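Local coordinates for protein fructuronate-tagaturonate epimerase UxaE from Cohnella laeviribosi in complex with 1 glycerol (Cohnella laeviribosi, PDB 6IL9) that probably interconverts fructuronate and tagaturonate by epimerisation, as a zinc-containing TIM-barrel isomerase, at residues A[213-216]-A[217-221]; A[245-248]-A[249-253]; A[284-287]-A[288-292]; A[331-335]-A[336-340]. All blocks are in the same frame, centred on the assembly; numbering follows the deposited sequence.

How the contacts relate
Each contact is local, made within one helix or just past its end, and the four follow one another along the chain without nesting or crossing. Contact 1 ends helix 208-218 in a turn that leads into the strand hairpin 221-232. Contact 2 lies in the middle of helix 234-259, and contact 3 in helix 281-293, between barrel strands 267-271 and 300-302. Contact 4 closes helix 319-336 and starts barrel strand 339-342. Contact 3 touches all the others: Glu290 receives Tyr218 and His213 of contact 1, Leu291 meets Met251 of contact 2, and His284 is hydrogen-bonded to Tyr338 of contact 4.

Contact 1. Residues A[213-216]-A[217-221]; sequences HYEA and KYLDK
Tyr214 and Tyr218, one helical turn apart, lie side by side and point the same way, with CD1 of Tyr214 3.7 Å from CE2 of Tyr218. Their planes differ by only 20°, yet the rings meet rim to rim and neither covers the other's face. Tyr218 sits with CG anti to its own carbonyl carbon (chi1 -60°), which brings the edge of its ring to the carbonyl oxygen of Tyr214. Tyr214 O accepts Tyr218 N at 2.9 Å; a weak bond from Lys217 N reaches it too. Each ring also has one face met, near the rim, by the residue before it: His213 CD2 on Tyr214, Lys217 CG on Tyr218. On another side of the helix, the side chains of Glu215 and Leu219 lie alongside each other, CB to CB 4.1 Å. The bond from Leu219 N to Glu215 O, 3.0 Å long, closes the last turn; Leu219 then leaves helical geometry, and a type II beta turn from Tyr218 to Lys221 redirects the chain, with Lys221 N bonded to Tyr218 O at 3.0 Å. Further out, Glu290 is hydrogen-bonded to Tyr218 OH and His213 NE2 and forms a salt bridge with Lys217 NZ. Replacing Tyr218 by an alanine would probably leave Glu290 OE2 without its hydroxyl partner and open a gap beside the Tyr214 ring. Tyr214 and Tyr218 both pack on Leu286 of helix 281-293 and reach helix 234-259 as well, while Lys221 pairs with Phe232 in the hairpin of strands 221-225 and 228-232.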
loop_
_atom_site.group_PDB
_atom_site.type_symbol
_atom_site.label_atom_id
_atom_site.label_comp_id
_atom_site.label_asym_id
_atom_site.label_seq_id
_atom_site.Cartn_x
_atom_site.Cartn_y
_atom_site.Cartn_z
ATOM N N HIS A 213 -3.288 -19.965 31.827
ATOM C CA HIS A 213 -3.664 -18.607 31.437
ATOM C C HIS A 213 -4.793 -18.627 30.415
ATOM O O HIS A 213 -5.786 -17.903 30.555
ATOM C CB HIS A 213 -2.451 -17.858 30.880
ATOM C CG HIS A 213 -2.801 -16.608 30.123
ATOM N ND1 HIS A 213 -3.094 -15.415 30.750
ATOM C CD2 HIS A 213 -2.898 -16.366 28.791
ATOM C CE1 HIS A 213 -3.359 -14.493 29.839
ATOM N NE2 HIS A 213 -3.251 -15.045 28.644
ATOM N N TYR A 214 -4.661 -19.452 29.377
ATOM C CA TYR A 214 -5.676 -19.463 28.331
ATOM C C TYR A 214 -6.964 -20.105 28.820
ATOM O O TYR A 214 -8.058 -19.611 28.527
ATOM C CB TYR A 214 -5.149 -20.171 27.085
ATOM C CG TYR A 214 -4.320 -19.244 26.235
ATOM C CD1 TYR A 214 -4.927 -18.324 25.396
ATOM C CD2 TYR A 214 -2.933 -19.258 26.299
ATOM C CE1 TYR A 214 -4.186 -17.460 24.628
ATOM C CE2 TYR A 214 -2.176 -18.384 25.529
ATOM C CZ TYR A 214 -2.814 -17.490 24.695
ATOM O OH TYR A 214 -2.092 -16.611 23.907
ATOM N N GLU A 215 -6.861 -21.193 29.586
ATOM C CA GLU A 215 -8.077 -21.868 30.021
ATOM C C GLU A 215 -8.859 -21.015 31.013
ATOM O O GLU A 215 -10.090 -20.921 30.918
ATOM C CB GLU A 215 -7.728 -23.241 30.595
ATOM C CG GLU A 215 -7.320 -24.210 29.504
ATOM C CD GLU A 215 -6.580 -25.411 30.029
ATOM O OE1 GLU A 215 -5.838 -26.042 29.244
ATOM O OE2 GLU A 215 -6.744 -25.721 31.222
ATOM N N ALA A 216 -8.165 -20.348 31.941
ATOM C CA ALA A 216 -8.855 -19.507 32.916
ATOM C C ALA A 216 -9.554 -18.322 32.258
ATOM O O ALA A 216 -10.535 -17.797 32.800
ATOM C CB ALA A 216 -7.876 -19.006 33.974
ATOM N N LYS A 217 -9.070 -17.889 31.100
ATOM C CA LYS A 217 -9.628 -16.717 30.440
ATOM C C LYS A 217 -10.700 -17.058 29.407
ATOM O O LYS A 217 -11.641 -16.276 29.235
ATOM C CB LYS A 217 -8.499 -15.915 29.778
ATOM C CG LYS A 217 -8.937 -14.644 29.084
ATOM C CD LYS A 217 -7.741 -13.863 28.567
ATOM C CE LYS A 217 -8.157 -12.547 27.921
ATOM N NZ LYS A 217 -6.958 -11.786 27.456
ATOM N N TYR A 218 -10.595 -18.199 28.722
ATOM C CA TYR A 218 -11.456 -18.511 27.580
ATOM C C TYR A 218 -12.269 -19.791 27.707
ATOM O O TYR A 218 -13.339 -19.870 27.103
ATOM C CB TYR A 218 -10.638 -18.641 26.284
ATOM C CG TYR A 218 -9.880 -17.401 25.885
ATOM C CD1 TYR A 218 -10.495 -16.387 25.152
ATOM C CD2 TYR A 218 -8.543 -17.244 26.237
ATOM C CE1 TYR A 218 -9.795 -15.253 24.781
ATOM C CE2 TYR A 218 -7.837 -16.115 25.870
ATOM C CZ TYR A 218 -8.467 -15.122 25.142
ATOM O OH TYR A 218 -7.761 -13.993 24.783
ATOM N N LEU A 219 -11.786 -20.803 28.426
ATOM C CA LEU A 219 -12.380 -22.131 28.322
ATOM C C LEU A 219 -13.843 -22.125 28.760
ATOM O O LEU A 219 -14.180 -21.662 29.854
ATOM C CB LEU A 219 -11.581 -23.135 29.156
ATOM C CG LEU A 219 -12.067 -24.575 29.012
ATOM C CD1 LEU A 219 -11.939 -25.011 27.582
ATOM C CD2 LEU A 219 -11.260 -25.493 29.924
ATOM N N ASP A 220 -14.711 -22.631 27.882
ATOM C CA ASP A 220 -16.147 -22.753 28.153
ATOM C C ASP A 220 -16.784 -21.406 28.484
ATOM O O ASP A 220 -17.813 -21.341 29.160
ATOM C CB ASP A 220 -16.412 -23.765 29.272
ATOM C CG ASP A 220 -15.951 -25.157 28.905
ATOM O OD1 ASP A 220 -16.027 -25.509 27.707
ATOM O OD2 ASP A 220 -15.505 -25.906 29.804
ATOM N N LYS A 221 -16.185 -20.320 28.005
ATOM C CA LYS A 221 -16.695 -18.981 28.247
ATOM C C LYS A 221 -17.339 -18.441 26.978
ATOM O O LYS A 221 -16.990 -18.847 25.864
ATOM C CB LYS A 221 -15.580 -18.041 28.725
ATOM C CG LYS A 221 -15.223 -18.208 30.204
ATOM C CD LYS A 221 -14.341 -17.065 30.693
ATOM C CE LYS A 221 -14.629 -16.702 32.142
ATOM N NZ LYS A 221 -14.580 -17.898 33.028
#

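Contact 2. Residues A[245-248]-A[249-253]; sequences REAI and QFMIY
The middle of the long helix 234-259, which packs against helix 281-293 on the outside of the TIM barrel, brings Arg245 and Gln249 together on one side and Ile248 and Ile252 on another. The guanidinium of Arg245 and the amide of Gln249 are stacked with their planes 28° apart, CD of Gln249 lying over one guanidinium face. Arg245 NH1 and Gln249 OE1 are 3.8 Å apart, and a water bridges them: it donates to OE1 at 3.0 Å and accepts a weak bond from NH1 at 2.8 Å. CG of Gln249, anti to the carbonyl carbon (chi1 -66°), comes 3.3 Å from Arg245 O; a bend at chi2 then folds the amide toward the arginine. Arg245 O takes Gln249 N in a nearly straight bond of 2.9 Å. Ile248 and Ile252 point the same way, CG2 of the first touching CD1 of the second at 3.7 Å, and both reach helix 281-293. Met251 stretches back so that its CE lies 4.0 Å from Ala247 CB, while its side chain also meets Leu291. The helix is thus two-sided: side-chain contacts on the buried side are apolar packing, whereas the arginine and glutamine share a flat stack and a water instead of a direct bond.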
loop_
_atom_site.group_PDB
_atom_site.type_symbol
_atom_site.label_atom_id
_atom_site.label_comp_id
_atom_site.label_asym_id
_atom_site.label_seq_id
_atom_site.Cartn_x
_atom_site.Cartn_y
_atom_site.Cartn_z
ATOM N N ARG A 245 -0.298 -18.522 19.117
ATOM C CA ARG A 245 0.421 -18.045 20.302
ATOM C C ARG A 245 1.779 -17.459 19.937
ATOM O O ARG A 245 2.152 -16.385 20.425
ATOM C CB ARG A 245 0.603 -19.162 21.334
ATOM C CG ARG A 245 1.432 -18.715 22.528
ATOM C CD ARG A 245 1.578 -19.783 23.598
ATOM N NE ARG A 245 2.808 -19.591 24.373
ATOM C CZ ARG A 245 2.961 -18.701 25.352
ATOM N NH1 ARG A 245 1.964 -17.893 25.708
ATOM N NH2 ARG A 245 4.125 -18.613 25.981
ATOM N N GLU A 246 2.545 -18.159 19.093
ATOM C CA GLU A 246 3.868 -17.655 18.740
ATOM C C GLU A 246 3.765 -16.328 17.996
ATOM O O GLU A 246 4.598 -15.435 18.185
ATOM C CB GLU A 246 4.621 -18.695 17.910
ATOM C CG GLU A 246 6.031 -18.278 17.539
ATOM C CD GLU A 246 6.758 -19.337 16.724
ATOM O OE1 GLU A 246 6.354 -20.522 16.786
ATOM O OE2 GLU A 246 7.737 -18.982 16.027
ATOM N N ALA A 247 2.739 -16.178 17.155
ATOM C CA ALA A 247 2.541 -14.912 16.461
ATOM C C ALA A 247 2.171 -13.799 17.435
ATOM O O ALA A 247 2.634 -12.665 17.291
ATOM C CB ALA A 247 1.470 -15.064 15.380
ATOM N N ILE A 248 1.327 -14.108 18.421
ATOM C CA ILE A 248 0.955 -13.124 19.439
ATOM C C ILE A 248 2.189 -12.665 20.201
ATOM O O ILE A 248 2.387 -11.468 20.440
ATOM C CB ILE A 248 -0.095 -13.721 20.390
ATOM C CG1 ILE A 248 -1.409 -13.961 19.642
ATOM C CG2 ILE A 248 -0.308 -12.815 21.626
ATOM C CD1 ILE A 248 -2.378 -14.846 20.418
ATOM N N GLN A 249 3.034 -13.616 20.603
ATOM C CA GLN A 249 4.252 -13.256 21.321
ATOM C C GLN A 249 5.129 -12.348 20.478
ATOM O O GLN A 249 5.763 -11.423 21.001
ATOM C CB GLN A 249 5.014 -14.518 21.718
ATOM C CG GLN A 249 4.287 -15.358 22.721
ATOM C CD GLN A 249 4.043 -14.613 24.009
ATOM O OE1 GLN A 249 2.901 -14.482 24.463
ATOM N NE2 GLN A 249 5.117 -14.107 24.609
ATOM N N PHE A 250 5.162 -12.596 19.169
ATOM C CA PHE A 250 5.962 -11.792 18.253
ATOM C C PHE A 250 5.390 -10.386 18.123
ATOM O O PHE A 250 6.142 -9.407 18.095
ATOM C CB PHE A 250 6.030 -12.495 16.892
ATOM C CG PHE A 250 6.830 -11.753 15.850
ATOM C CD1 PHE A 250 8.180 -11.484 16.044
ATOM C CD2 PHE A 250 6.233 -11.355 14.663
ATOM C CE1 PHE A 250 8.918 -10.811 15.080
ATOM C CE2 PHE A 250 6.961 -10.677 13.692
ATOM C CZ PHE A 250 8.304 -10.399 13.905
ATOM N N MET A 251 4.059 -10.273 18.045
ATOM C CA MET A 251 3.409 -8.965 18.041
ATOM C C MET A 251 3.801 -8.156 19.272
ATOM O O MET A 251 4.186 -6.983 19.171
ATOM C CB MET A 251 1.883 -9.139 17.986
ATOM C CG MET A 251 1.317 -9.800 16.728
ATOM S SD MET A 251 -0.395 -10.434 16.923
ATOM C CE MET A 251 -0.421 -11.593 15.559
ATOM N N ILE A 252 3.692 -8.768 20.452
ATOM C CA ILE A 252 3.985 -8.060 21.692
ATOM C C ILE A 252 5.449 -7.637 21.729
ATOM O O ILE A 252 5.773 -6.513 22.125
ATOM C CB ILE A 252 3.627 -8.938 22.903
ATOM C CG1 ILE A 252 2.117 -9.179 22.942
ATOM C CG2 ILE A 252 4.102 -8.281 24.196
ATOM C CD1 ILE A 252 1.718 -10.438 23.699
ATOM N N TYR A 253 6.346 -8.537 21.326
ATOM C CA TYR A 253 7.782 -8.265 21.365
ATOM C C TYR A 253 8.140 -7.069 20.490
ATOM O O TYR A 253 8.893 -6.179 20.905
ATOM C CB TYR A 253 8.536 -9.517 20.915
ATOM C CG TYR A 253 9.982 -9.312 20.508
ATOM C CD1 TYR A 253 10.981 -9.163 21.468
ATOM C CD2 TYR A 253 10.351 -9.309 19.163
ATOM C CE1 TYR A 253 12.313 -9.002 21.095
ATOM C CE2 TYR A 253 11.679 -9.140 18.781
ATOM C CZ TYR A 253 12.651 -8.984 19.752
ATOM O OH TYR A 253 13.970 -8.821 19.382
HETATM O O HOH W 1 0.465 -16.139 24.190
#

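Contact 3. Residues A[284-287]-A[288-292]; sequences HFLV and ASELI
Four successive i to i+4 backbone bonds wind residues 284 to 291 into regular helix, running from Ala288 N to His284 O at 2.9 Å through to Leu291 N to Val287 O at 3.0 Å, all of them close to straight. Among the side chains, Val287 and Leu291 lie alongside each other and point the same way, CG1 of Val287 meeting CD1 of Leu291 at 3.9 Å. Leu291 holds CG anti to its carbonyl carbon (chi1 -64°), which lays the branch back over the preceding turn and brings CG to 3.3 Å from Val287 O. Glu290 starts in a similar way: with CG anti to the carbonyl carbon (chi1 -70°), its CG comes 3.3 Å from Leu286 O, and a bend at chi2 turns the carboxylate. Ser289 CB sits 3.2 Å from Phe285 O, and the Phe285 ring approaches the same CB obliquely. This helix is the crossover of a beta-alpha-beta unit of the barrel, linking strand 267-271 to strand 300-302, and every residue that takes part in the contact is buried. Helix 208-218 supplies the polar partners of the buried Glu290 side chain, a lysine among them, a grouping likely to favour the charged carboxylate. Toward helix 319-336 and the turn after it, the imidazole of His284 is held at both nitrogens, NE2 by Tyr338 OH and ND1 by His329 ND1. CD2 of His284 lies 4.5 Å from CB of Ala288, and that small side chain packs against Phe336 and Tyr338.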
loop_
_atom_site.group_PDB
_atom_site.type_symbol
_atom_site.label_atom_id
_atom_site.label_comp_id
_atom_site.label_asym_id
_atom_site.label_seq_id
_atom_site.Cartn_x
_atom_site.Cartn_y
_atom_site.Cartn_z
ATOM N N HIS A 284 -9.653 -14.423 15.745
ATOM C CA HIS A 284 -9.421 -12.979 15.753
ATOM C C HIS A 284 -9.688 -12.391 17.136
ATOM O O HIS A 284 -8.879 -11.616 17.667
ATOM C CB HIS A 284 -10.318 -12.362 14.673
ATOM C CG HIS A 284 -10.314 -10.864 14.621
ATOM N ND1 HIS A 284 -11.217 -10.164 13.849
ATOM C CD2 HIS A 284 -9.529 -9.936 15.217
ATOM C CE1 HIS A 284 -10.988 -8.869 13.971
ATOM N NE2 HIS A 284 -9.974 -8.702 14.801
ATOM N N PHE A 285 -10.815 -12.764 17.747
ATOM C CA PHE A 285 -11.119 -12.299 19.097
ATOM C C PHE A 285 -10.005 -12.660 20.074
ATOM O O PHE A 285 -9.589 -11.833 20.892
ATOM C CB PHE A 285 -12.447 -12.887 19.577
ATOM C CG PHE A 285 -12.834 -12.435 20.957
ATOM C CD1 PHE A 285 -13.489 -11.222 21.149
ATOM C CD2 PHE A 285 -12.531 -13.205 22.071
ATOM C CE1 PHE A 285 -13.839 -10.796 22.415
ATOM C CE2 PHE A 285 -12.869 -12.783 23.332
ATOM C CZ PHE A 285 -13.528 -11.569 23.513
ATOM N N LEU A 286 -9.534 -13.908 20.030
ATOM C CA LEU A 286 -8.507 -14.327 20.982
ATOM C C LEU A 286 -7.213 -13.540 20.783
ATOM O O LEU A 286 -6.604 -13.077 21.756
ATOM C CB LEU A 286 -8.249 -15.829 20.844
ATOM C CG LEU A 286 -7.182 -16.417 21.777
ATOM C CD1 LEU A 286 -7.660 -17.758 22.331
ATOM C CD2 LEU A 286 -5.878 -16.606 21.033
ATOM N N VAL A 287 -6.786 -13.375 19.532
ATOM C CA VAL A 287 -5.564 -12.624 19.253
ATOM C C VAL A 287 -5.693 -11.204 19.790
ATOM O O VAL A 287 -4.827 -10.720 20.526
ATOM C CB VAL A 287 -5.260 -12.633 17.744
ATOM C CG1 VAL A 287 -4.126 -11.641 17.413
ATOM C CG2 VAL A 287 -4.920 -14.048 17.272
ATOM N N ALA A 288 -6.801 -10.535 19.458
ATOM C CA ALA A 288 -6.987 -9.151 19.889
ATOM C C ALA A 288 -7.061 -9.056 21.404
ATOM O O ALA A 288 -6.433 -8.184 22.012
ATOM C CB ALA A 288 -8.257 -8.569 19.257
ATOM N N SER A 289 -7.798 -9.973 22.035
ATOM C CA SER A 289 -7.940 -9.934 23.482
ATOM C C SER A 289 -6.589 -10.072 24.167
ATOM O O SER A 289 -6.316 -9.396 25.165
ATOM C CB SER A 289 -8.886 -11.044 23.938
ATOM O OG SER A 289 -9.167 -10.924 25.312
ATOM N N GLU A 290 -5.729 -10.946 23.646
ATOM C CA GLU A 290 -4.415 -11.124 24.250
ATOM C C GLU A 290 -3.557 -9.885 24.081
ATOM O O GLU A 290 -2.835 -9.495 25.002
ATOM C CB GLU A 290 -3.707 -12.328 23.634
ATOM C CG GLU A 290 -4.331 -13.647 24.022
ATOM C CD GLU A 290 -4.430 -13.812 25.522
ATOM O OE1 GLU A 290 -3.376 -13.941 26.193
ATOM O OE2 GLU A 290 -5.566 -13.804 26.030
ATOM N N LEU A 291 -3.586 -9.282 22.894
ATOM C CA LEU A 291 -2.781 -8.091 22.655
ATOM C C LEU A 291 -3.272 -6.925 23.494
ATOM O O LEU A 291 -2.480 -6.215 24.119
ATOM C CB LEU A 291 -2.829 -7.726 21.176
ATOM C CG LEU A 291 -2.227 -8.769 20.250
ATOM C CD1 LEU A 291 -2.514 -8.372 18.829
ATOM C CD2 LEU A 291 -0.732 -8.863 20.495
ATOM N N ILE A 292 -4.583 -6.694 23.492
ATOM C CA ILE A 292 -5.121 -5.569 24.245
ATOM C C ILE A 292 -4.866 -5.768 25.736
ATOM O O ILE A 292 -4.546 -4.818 26.466
ATOM C CB ILE A 292 -6.615 -5.386 23.909
ATOM C CG1 ILE A 292 -6.791 -5.151 22.404
ATOM C CG2 ILE A 292 -7.173 -4.221 24.637
ATOM C CD1 ILE A 292 -6.167 -3.880 21.890
#

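Contact 4. Residues A[331-335]-A[336-340]; sequences AIADR and FGYKL
Ring contacts dominate where Arg335 folds over Phe336 and Ala333 meets Tyr338. CG of Arg335 stands almost on the normal of the Phe336 ring, 3.7 Å from its centroid in a CH-pi contact. A bend at chi2 (81°) brings the guanidinium over the rim of the ring, its face centred on CE1, with Arg335 CZ 3.5 Å from Phe336 CE1 and the two planes 35° apart. Ala333 CA makes a second CH-pi contact over a face of Tyr338, and Ile332 CG2 packs 3.4 Å from Tyr338 OH. Apolar packing also sets Ile332 CG2 at the Phe336 edge, in plane and 3.9 Å from CD2, and Ala333 CB 4.1 Å from Leu340 CG. With an alanine at Phe336 the Arg335 side chain is likely to lose the ring it lies on and be set free to turn. In the beta-alpha-beta unit that runs from strand 300-302 through helix 319-336 to strand 339-342, this is the passage from helix to barrel strand. Backbone bonds finish the helix: Phe336 N to Ile332 O at 3.2 Å and Gly337 N to Ala333 O at 2.8 Å. Gly337 takes a positive phi (106°), at which any side chain would collide with the carbonyl oxygen of Phe336, and its own carbonyl accepts Arg362 NH1.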
loop_
_atom_site.group_PDB
_atom_site.type_symbol
_atom_site.label_atom_id
_atom_site.label_comp_id
_atom_site.label_asym_id
_atom_site.label_seq_id
_atom_site.Cartn_x
_atom_site.Cartn_y
_atom_site.Cartn_z
ATOM N N ALA A 331 -17.321 -6.352 14.315
ATOM C CA ALA A 331 -17.749 -6.160 15.698
ATOM C C ALA A 331 -16.579 -6.313 16.662
ATOM O O ALA A 331 -16.497 -5.597 17.670
ATOM C CB ALA A 331 -18.866 -7.152 16.043
ATOM N N ILE A 332 -15.679 -7.256 16.375
ATOM C CA ILE A 332 -14.488 -7.437 17.206
ATOM C C ILE A 332 -13.607 -6.199 17.152
ATOM O O ILE A 332 -13.125 -5.712 18.182
ATOM C CB ILE A 332 -13.715 -8.690 16.765
ATOM C CG1 ILE A 332 -14.552 -9.937 17.036
ATOM C CG2 ILE A 332 -12.342 -8.751 17.474
ATOM C CD1 ILE A 332 -14.087 -11.144 16.215
ATOM N N ALA A 333 -13.365 -5.683 15.945
ATOM C CA ALA A 333 -12.598 -4.449 15.806
ATOM C C ALA A 333 -13.226 -3.307 16.602
ATOM O O ALA A 333 -12.519 -2.537 17.257
ATOM C CB ALA A 333 -12.485 -4.064 14.335
ATOM N N ASP A 334 -14.550 -3.179 16.545
ATOM C CA ASP A 334 -15.225 -2.102 17.269
ATOM C C ASP A 334 -15.068 -2.289 18.773
ATOM O O ASP A 334 -14.847 -1.321 19.510
ATOM C CB ASP A 334 -16.711 -2.060 16.893
ATOM C CG ASP A 334 -16.967 -1.452 15.505
ATOM O OD1 ASP A 334 -16.053 -0.828 14.923
ATOM O OD2 ASP A 334 -18.098 -1.602 14.992
ATOM N N ARG A 335 -15.171 -3.532 19.236
ATOM C CA ARG A 335 -15.046 -3.820 20.661
ATOM C C ARG A 335 -13.709 -3.335 21.208
ATOM O O ARG A 335 -13.654 -2.725 22.282
ATOM C CB ARG A 335 -15.221 -5.325 20.885
ATOM C CG ARG A 335 -14.484 -5.917 22.099
ATOM C CD ARG A 335 -15.223 -5.706 23.391
ATOM N NE ARG A 335 -14.512 -6.306 24.532
ATOM C CZ ARG A 335 -13.497 -5.730 25.182
ATOM N NH1 ARG A 335 -13.059 -4.544 24.812
ATOM N NH2 ARG A 335 -12.918 -6.352 26.208
ATOM N N PHE A 336 -12.627 -3.576 20.469
ATOM C CA PHE A 336 -11.281 -3.311 20.959
ATOM C C PHE A 336 -10.702 -1.990 20.463
ATOM O O PHE A 336 -9.669 -1.551 20.995
ATOM C CB PHE A 336 -10.349 -4.466 20.569
ATOM C CG PHE A 336 -10.642 -5.743 21.302
ATOM C CD1 PHE A 336 -10.482 -5.814 22.675
ATOM C CD2 PHE A 336 -11.101 -6.862 20.626
ATOM C CE1 PHE A 336 -10.766 -6.989 23.373
ATOM C CE2 PHE A 336 -11.382 -8.034 21.307
ATOM C CZ PHE A 336 -11.218 -8.097 22.689
ATOM N N GLY A 337 -11.311 -1.361 19.450
ATOM C CA GLY A 337 -11.005 0.005 19.075
ATOM C C GLY A 337 -10.193 0.172 17.800
ATOM O O GLY A 337 -10.124 1.291 17.280
ATOM N N TYR A 338 -9.539 -0.881 17.307
ATOM C CA TYR A 338 -8.754 -0.758 16.087
ATOM C C TYR A 338 -9.673 -0.937 14.881
ATOM O O TYR A 338 -10.870 -1.207 15.020
ATOM C CB TYR A 338 -7.608 -1.781 16.088
ATOM C CG TYR A 338 -8.085 -3.199 16.263
ATOM C CD1 TYR A 338 -8.553 -3.940 15.176
ATOM C CD2 TYR A 338 -8.071 -3.806 17.518
ATOM C CE1 TYR A 338 -9.013 -5.232 15.346
ATOM C CE2 TYR A 338 -8.510 -5.099 17.689
ATOM C CZ TYR A 338 -8.986 -5.800 16.597
ATOM O OH TYR A 338 -9.432 -7.086 16.784
ATOM N N LYS A 339 -9.116 -0.776 13.676
ATOM C CA LYS A 339 -9.871 -0.890 12.432
ATOM C C LYS A 339 -9.536 -2.192 11.719
ATOM O O LYS A 339 -8.418 -2.697 11.818
ATOM C CB LYS A 339 -9.548 0.266 11.474
ATOM C CG LYS A 339 -9.544 1.641 12.103
ATOM C CD LYS A 339 -9.511 2.711 11.029
ATOM C CE LYS A 339 -8.237 2.680 10.209
ATOM N NZ LYS A 339 -8.133 3.914 9.338
ATOM N N LEU A 340 -10.494 -2.696 10.941
ATOM C CA LEU A 340 -10.181 -3.760 9.994
ATOM C C LEU A 340 -9.373 -3.209 8.832
ATOM O O LEU A 340 -9.641 -2.112 8.327
ATOM C CB LEU A 340 -11.461 -4.394 9.456
ATOM C CG LEU A 340 -12.298 -5.204 10.429
ATOM C CD1 LEU A 340 -13.482 -5.796 9.656
ATOM C CD2 LEU A 340 -11.466 -6.290 11.077
#